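Local atomic coordinates of DNA repair protein RAD14 (Saccharomyces cerevisiae, PDB entry 5A3D), a protein that binds specifically to damaged, kinked DNA through its C-terminal DNA-binding domain and is required for the incision step of nucleotide excision repair. Residues C45-L51 with F81-E87. Residues are numbered along the deposited sequence; the frame is centred on the assembly and turned at random.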
ATOM      1  N   CYS B  45      14.714  -5.440 -10.667  1.00 30.44           N
ATOM      2  CA  CYS B  45      13.480  -6.100 -11.162  1.00 31.23           C
ATOM      3  C   CYS B  45      12.419  -5.100 -11.616  1.00 32.24           C
ATOM      4  O   CYS B  45      11.748  -5.327 -12.647  1.00 34.08           O
ATOM      5  CB  CYS B  45      12.918  -7.094 -10.233  1.00 30.86           C
ATOM      6  SG  CYS B  45      14.072  -8.465  -9.898  1.00 33.22           S
ATOM      7  N   LYS B  46      12.241  -4.005 -10.891  1.00 32.32           N
ATOM      8  CA  LYS B  46      11.229  -3.022 -11.323  1.00 34.46           C
ATOM      9  C   LYS B  46      11.671  -2.274 -12.585  1.00 37.08           C
ATOM     10  O   LYS B  46      10.920  -2.189 -13.565  1.00 37.55           O
ATOM     11  CB  LYS B  46      10.915  -2.053 -10.217  1.00 35.75           C
ATOM     12  CG  LYS B  46      10.304  -2.711  -8.980  1.00 35.77           C
ATOM     13  CD  LYS B  46      10.343  -1.722  -7.781  1.00 38.83           C
ATOM     14  CE  LYS B  46       9.007  -1.769  -7.063  1.00 41.95           C
ATOM     15  NZ  LYS B  46       8.618  -0.726  -6.028  1.00 44.47           N
ATOM     16  N   GLU B  47      12.926  -1.844 -12.548  1.00 38.05           N
ATOM     17  CA  GLU B  47      13.553  -1.082 -13.642  1.00 42.45           C
ATOM     18  C   GLU B  47      13.723  -1.876 -14.930  1.00 42.24           C
ATOM     19  O   GLU B  47      13.458  -1.350 -15.991  1.00 45.27           O
ATOM     20  CB  GLU B  47      14.924  -0.570 -13.189  1.00 44.62           C
ATOM     21  CG  GLU B  47      14.903   0.630 -12.266  1.00 48.03           C
ATOM     22  CD  GLU B  47      16.325   0.977 -11.779  1.00 50.33           C
ATOM     23  OE1 GLU B  47      17.230   0.176 -12.079  1.00 53.68           O
ATOM     24  OE2 GLU B  47      16.529   1.981 -11.050  1.00 51.73           O
ATOM     25  N   ASP B  48      14.177  -3.121 -14.832  1.00 41.47           N
ATOM     26  CA  ASP B  48      14.517  -3.947 -15.983  1.00 43.84           C
ATOM     27  C   ASP B  48      13.328  -4.703 -16.580  1.00 42.76           C
ATOM     28  O   ASP B  48      13.258  -4.890 -17.795  1.00 45.32           O
ATOM     29  CB  ASP B  48      15.586  -4.981 -15.628  1.00 44.74           C
ATOM     30  CG  ASP B  48      16.924  -4.351 -15.279  1.00 46.87           C
ATOM     31  OD1 ASP B  48      17.055  -3.094 -15.405  1.00 48.50           O
ATOM     32  OD2 ASP B  48      17.812  -5.151 -14.802  1.00 49.57           O
ATOM     33  N   TYR B  49      12.403  -5.147 -15.744  1.00 39.20           N
ATOM     34  CA  TYR B  49      11.345  -6.028 -16.204  1.00 39.17           C
ATOM     35  C   TYR B  49       9.924  -5.488 -16.028  1.00 38.18           C
ATOM     36  O   TYR B  49       8.935  -6.204 -16.277  1.00 37.87           O
ATOM     37  CB  TYR B  49      11.487  -7.401 -15.528  1.00 37.79           C
ATOM     38  CG  TYR B  49      12.726  -8.126 -15.987  1.00 39.35           C
ATOM     39  CD1 TYR B  49      12.788  -8.729 -17.228  1.00 41.14           C
ATOM     40  CD2 TYR B  49      13.831  -8.213 -15.171  1.00 38.47           C
ATOM     41  CE1 TYR B  49      13.928  -9.411 -17.635  1.00 43.41           C
ATOM     42  CE2 TYR B  49      14.998  -8.846 -15.608  1.00 39.71           C
ATOM     43  CZ  TYR B  49      15.029  -9.477 -16.802  1.00 42.11           C
ATOM     44  OH  TYR B  49      16.177 -10.155 -17.252  1.00 44.46           O
ATOM     45  N   PHE B  50       9.849  -4.278 -15.508  1.00 38.19           N
ATOM     46  CA  PHE B  50       8.604  -3.593 -15.215  1.00 40.02           C
ATOM     47  C   PHE B  50       7.694  -4.393 -14.305  1.00 38.75           C
ATOM     48  O   PHE B  50       6.480  -4.418 -14.487  1.00 40.86           O
ATOM     49  CB  PHE B  50       7.962  -3.161 -16.516  1.00 42.73           C
ATOM     50  CG  PHE B  50       8.915  -2.422 -17.419  1.00 45.42           C
ATOM     51  CD1 PHE B  50       9.502  -1.235 -17.023  1.00 45.63           C
ATOM     52  CD2 PHE B  50       9.243  -2.938 -18.659  1.00 49.02           C
ATOM     53  CE1 PHE B  50      10.391  -0.561 -17.841  1.00 48.36           C
ATOM     54  CE2 PHE B  50      10.133  -2.277 -19.496  1.00 51.40           C
ATOM     55  CZ  PHE B  50      10.733  -1.090 -19.064  1.00 51.03           C
ATOM     56  N   LEU B  51       8.278  -5.053 -13.297  1.00 37.14           N
ATOM     57  CA  LEU B  51       7.458  -5.852 -12.371  1.00 36.07           C
ATOM     58  C   LEU B  51       7.064  -4.930 -11.272  1.00 35.49           C
ATOM     59  O   LEU B  51       7.816  -4.021 -10.949  1.00 34.17           O
ATOM     60  CB  LEU B  51       8.191  -7.130 -11.821  1.00 35.62           C
ATOM     61  CG  LEU B  51       8.636  -8.062 -12.980  1.00 37.11           C
ATOM     62  CD1 LEU B  51       9.212  -9.352 -12.388  1.00 37.49           C
ATOM     63  CD2 LEU B  51       7.581  -8.381 -14.027  1.00 39.16           C
ATOM     64  N   PHE B  81      16.661 -11.490  -6.383  1.00 24.98           N
ATOM     65  CA  PHE B  81      15.804 -12.397  -7.226  1.00 25.39           C
ATOM     66  C   PHE B  81      16.730 -13.003  -8.327  1.00 25.55           C
ATOM     67  O   PHE B  81      17.665 -12.309  -8.764  1.00 26.31           O
ATOM     68  CB  PHE B  81      14.670 -11.647  -7.866  1.00 25.64           C
ATOM     69  CG  PHE B  81      13.734 -11.057  -6.888  1.00 26.53           C
ATOM     70  CD1 PHE B  81      14.049  -9.847  -6.288  1.00 26.06           C
ATOM     71  CD2 PHE B  81      12.541 -11.697  -6.543  1.00 27.54           C
ATOM     72  CE1 PHE B  81      13.143  -9.239  -5.414  1.00 26.91           C
ATOM     73  CE2 PHE B  81      11.675 -11.084  -5.604  1.00 27.81           C
ATOM     74  CZ  PHE B  81      11.988  -9.856  -5.049  1.00 27.30           C
ATOM     75  N   VAL B  82      16.430 -14.233  -8.733  1.00 26.48           N
ATOM     76  CA  VAL B  82      17.275 -14.910  -9.782  1.00 27.48           C
ATOM     77  C   VAL B  82      16.701 -14.528 -11.152  1.00 27.22           C
ATOM     78  O   VAL B  82      15.465 -14.604 -11.418  1.00 27.93           O
ATOM     79  CB  VAL B  82      17.544 -16.442  -9.578  1.00 28.57           C
ATOM     80  CG1 VAL B  82      16.336 -17.327  -9.768  1.00 29.27           C
ATOM     81  CG2 VAL B  82      18.713 -16.903 -10.455  1.00 29.25           C
ATOM     82  N   ARG B  83      17.626 -14.163 -12.027  1.00 28.49           N
ATOM     83  CA  ARG B  83      17.236 -13.662 -13.313  1.00 30.07           C
ATOM     84  C   ARG B  83      16.282 -14.622 -14.011  1.00 30.63           C
ATOM     85  O   ARG B  83      15.301 -14.159 -14.552  1.00 30.71           O
ATOM     86  CB  ARG B  83      18.399 -13.265 -14.206  1.00 31.91           C
ATOM     87  CG  ARG B  83      17.828 -12.703 -15.489  1.00 34.95           C
ATOM     88  CD  ARG B  83      18.849 -12.255 -16.477  1.00 38.12           C
ATOM     89  NE  ARG B  83      19.840 -11.332 -16.061  1.00 40.95           N
ATOM     90  CZ  ARG B  83      19.648 -10.026 -16.035  1.00 44.10           C
ATOM     91  NH1 ARG B  83      18.441  -9.540 -16.348  1.00 46.02           N
ATOM     92  NH2 ARG B  83      20.653  -9.214 -15.694  1.00 45.63           N
ATOM     93  N   CYS B  84      16.562 -15.928 -14.007  1.00 31.11           N
ATOM     94  CA  CYS B  84      15.739 -16.821 -14.834  1.00 32.26           C
ATOM     95  C   CYS B  84      14.236 -16.792 -14.384  1.00 32.35           C
ATOM     96  O   CYS B  84      13.375 -16.890 -15.207  1.00 31.22           O
ATOM     97  CB  CYS B  84      16.315 -18.237 -14.859  1.00 33.91           C
ATOM     98  SG  CYS B  84      16.525 -19.042 -13.262  1.00 34.37           S
ATOM     99  N   GLU B  85      13.988 -16.694 -13.085  1.00 30.82           N
ATOM    100  CA  GLU B  85      12.585 -16.572 -12.547  1.00 33.06           C
ATOM    101  C   GLU B  85      11.890 -15.281 -12.943  1.00 33.36           C
ATOM    102  O   GLU B  85      10.755 -15.239 -13.468  1.00 33.47           O
ATOM    103  CB  GLU B  85      12.624 -16.669 -11.036  1.00 33.30           C
ATOM    104  CG  GLU B  85      12.794 -18.069 -10.567  1.00 35.83           C
ATOM    105  CD  GLU B  85      12.674 -18.229  -9.054  1.00 36.38           C
ATOM    106  OE1 GLU B  85      12.226 -17.299  -8.335  1.00 34.06           O
ATOM    107  OE2 GLU B  85      13.000 -19.389  -8.592  1.00 39.69           O
ATOM    108  N   VAL B  86      12.610 -14.188 -12.677  1.00 34.15           N
ATOM    109  CA  VAL B  86      12.203 -12.822 -13.020  1.00 36.10           C
ATOM    110  C   VAL B  86      11.831 -12.705 -14.523  1.00 35.92           C
ATOM    111  O   VAL B  86      10.784 -12.168 -14.871  1.00 33.86           O
ATOM    112  CB  VAL B  86      13.326 -11.808 -12.634  1.00 37.69           C
ATOM    113  CG1 VAL B  86      12.872 -10.406 -12.982  1.00 41.15           C
ATOM    114  CG2 VAL B  86      13.476 -11.832 -11.126  1.00 39.66           C
ATOM    115  N   GLU B  87      12.720 -13.163 -15.370  1.00 34.84           N
ATOM    116  CA  GLU B  87      12.540 -13.047 -16.785  1.00 37.39           C
ATOM    117  C   GLU B  87      11.363 -13.897 -17.260  1.00 37.82           C
ATOM    118  O   GLU B  87      10.584 -13.486 -18.099  1.00 39.62           O
ATOM    119  CB  GLU B  87      13.841 -13.465 -17.468  1.00 38.90           C
ATOM    120  CG  GLU B  87      13.796 -13.338 -18.928  1.00 41.81           C
ATOM    121  CD  GLU B  87      15.166 -13.667 -19.508  1.00 44.94           C
ATOM    122  OE1 GLU B  87      15.974 -12.687 -19.594  1.00 46.41           O
ATOM    123  OE2 GLU B  87      15.360 -14.877 -19.833  1.00 46.67           O
TER
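Val86 is the apolar wedge of this contact, its two methyls dividing the work between three side chains of residues 45-51. Beta-branching suits it to the task: with CG1 anti to the backbone N (chi1 -179°), that methyl turns to Tyr49 and Leu51 while CG2 is left for Cys45. CG1 packs closely against the Tyr49 ring, 3.2 Å from CD2, and Leu51 adds its CD1 methyl at 3.9 Å from the same CG1. Cys45 offers a compact, polarisable sulfur that reaches both Val86 and Phe81: SG lies 3.6 Å from Val86 CG2 and makes an oblique sulfur-aromatic contact with the Phe81 ring, 4.6 Å from its centroid. Leu56 of helix 53-56 joins this core from outside, touching Cys45, Leu51 and Phe81.

Tyr49 carries the contact outward, because its ring is apolar and its hydroxyl polar. Beyond Val86, ring atom CE1 of Tyr49 lies against CA and CB of Glu87, and the hydroxyl emerges between two charged residues. Arg83, its chain bent at chi3, brings NH1 to Tyr49 OH at 2.5 Å, an unusually short distance whose exact value is doubtful; the oxygen lies almost in the guanidinium plane, although the N-H...O angle is only 141°. The hydroxyl in turn donates a weak bond to Glu87 OE1, at 3.5 Å. A phenylalanine here, lacking the hydroxyl, would probably leave Arg83 NH1 without this acceptor and Glu87 OE1 without its weak donor.

The two short helical segments cross at -59°, the second beginning where strand 78-82 runs into helix 83-94. Such a mixed seam, apolar inside and hydrogen-bonded along its polar edge, joins helix 42-49 to the strand-helix junction within the helical and sheet core of the XPA-family DNA-binding domain, away from its zinc finger.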